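Local coordinates for lipid binding protein (Grifola frondosa, PDB 5H0Q) that probably binds membrane domains rich in sphingomyelin and cholesterol, and serves as a specific probe for them, at residues Y162-H165 with L166-H170. Sequence-based numbering, arbitrary orientation.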
# COMPACT_ATOMS: atom_id res chain seq x y z
N TYR A 162 -7.09 9.21 16.21
CA TYR A 162 -8.19 8.29 15.95
C TYR A 162 -7.75 7.15 15.04
O TYR A 162 -8.11 5.99 15.28
CB TYR A 162 -9.37 9.04 15.32
CG TYR A 162 -10.54 8.14 15.00
CD1 TYR A 162 -11.27 7.55 16.02
CD2 TYR A 162 -10.93 7.90 13.69
CE1 TYR A 162 -12.36 6.73 15.74
CE2 TYR A 162 -12.01 7.08 13.41
CZ TYR A 162 -12.72 6.50 14.43
OH TYR A 162 -13.79 5.68 14.16
N MET A 163 -6.99 7.45 13.99
CA MET A 163 -6.49 6.38 13.13
C MET A 163 -5.59 5.42 13.89
O MET A 163 -5.67 4.20 13.70
CB MET A 163 -5.79 6.98 11.91
CG MET A 163 -6.74 7.84 11.05
SD MET A 163 -8.31 7.00 10.67
CE MET A 163 -7.72 5.52 9.84
N LEU A 164 -4.74 5.94 14.78
CA LEU A 164 -3.91 5.04 15.59
C LEU A 164 -4.77 4.18 16.50
O LEU A 164 -4.50 2.98 16.68
CB LEU A 164 -2.91 5.86 16.39
CG LEU A 164 -1.93 5.10 17.27
CD1 LEU A 164 -1.10 4.10 16.45
CD2 LEU A 164 -1.04 6.09 17.97
N HIS A 165 -5.85 4.75 17.05
CA HIS A 165 -6.77 3.96 17.86
C HIS A 165 -7.38 2.82 17.06
O HIS A 165 -7.52 1.70 17.57
CB HIS A 165 -7.89 4.86 18.42
CG HIS A 165 -9.02 4.08 19.02
ND1 HIS A 165 -10.31 4.15 18.54
CD2 HIS A 165 -9.04 3.19 20.04
CE1 HIS A 165 -11.08 3.35 19.25
NE2 HIS A 165 -10.34 2.76 20.17
N LEU A 166 -7.76 3.08 15.81
CA LEU A 166 -8.27 2.01 14.96
C LEU A 166 -7.19 0.96 14.71
O LEU A 166 -7.48 -0.24 14.70
CB LEU A 166 -8.77 2.59 13.62
CG LEU A 166 -10.03 3.45 13.69
CD1 LEU A 166 -10.36 3.95 12.27
CD2 LEU A 166 -11.19 2.66 14.30
N LEU A 167 -5.94 1.40 14.54
CA LEU A 167 -4.85 0.45 14.31
C LEU A 167 -4.58 -0.40 15.53
O LEU A 167 -4.29 -1.60 15.41
CB LEU A 167 -3.60 1.20 13.86
CG LEU A 167 -3.62 1.66 12.40
CD1 LEU A 167 -2.50 2.67 12.09
CD2 LEU A 167 -3.52 0.46 11.43
N ASP A 168 -4.65 0.20 16.73
CA ASP A 168 -4.34 -0.54 17.95
C ASP A 168 -5.43 -1.52 18.32
O ASP A 168 -5.14 -2.57 18.92
CB ASP A 168 -4.11 0.42 19.12
CG ASP A 168 -2.81 1.18 19.01
OD1 ASP A 168 -2.59 2.11 19.82
OD2 ASP A 168 -2.00 0.84 18.12
N THR A 169 -6.68 -1.21 17.99
CA THR A 169 -7.80 -2.06 18.36
C THR A 169 -8.26 -2.94 17.22
O THR A 169 -9.22 -3.70 17.39
CB THR A 169 -8.96 -1.20 18.88
OG1 THR A 169 -9.47 -0.35 17.84
CG2 THR A 169 -8.51 -0.35 20.06
N HIS A 170 -7.60 -2.89 16.08
CA HIS A 170 -7.93 -3.77 14.97
C HIS A 170 -7.75 -5.22 15.41
O HIS A 170 -6.97 -5.54 16.32
CB HIS A 170 -7.03 -3.44 13.76
CG HIS A 170 -7.57 -3.89 12.45
ND1 HIS A 170 -7.12 -5.02 11.80
CD2 HIS A 170 -8.51 -3.35 11.64
CE1 HIS A 170 -7.77 -5.16 10.66
NE2 HIS A 170 -8.61 -4.16 10.53
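Leu166 lies across one face of the Tyr162 ring, one helical turn further along helix 160-169. Its CD1 meets ring carbon CE2 of Tyr162 at 3.7 Å, and its CG sits 4.1 Å above the ring plane, offset toward the rim, while CD2 comes up to the phenol oxygen. CG of Tyr162 is anti to the backbone N (chi1 179°), which carries the ring out and toward the next turn, where Leu166 lies. The same CD1 of Leu166 also touches CE of Met163 at 3.9 Å; the thioether, bent at chi2 and chi3, brings both its sulfur and its methyl to this one branch. Glu147 of strand 143-150 borders Met163 and Leu166, and Leu167 packs on Leu145, joining the helix to the edge of the five-stranded sheet.

Four i to i+4 backbone bonds run through the turns, the first from Leu166 N to Tyr162 O (3.0 Å) and the last from Thr169 N to His165 O (3.1 Å). His165 O also accepts the hydroxyl of Thr169, whose OG1 stands 2.8 Å away, the two donors arriving from opposite faces of the carbonyl plane. The Thr169 methyl CG2 touches the CD2-NE2 side of the His165 ring, 3.6 Å from CD2, while OG1 stands over one face, near the rim. On another side of the helix, Leu164 CD1 brushes the carboxylate of Asp168, which forms a salt bridge with Arg82. Apolar packing thus ties Leu166 to the preceding turn, whereas at Thr169 the hydroxyl bonds back to the carbonyl four residues earlier, a familiar intrahelical interaction that satisfies it locally.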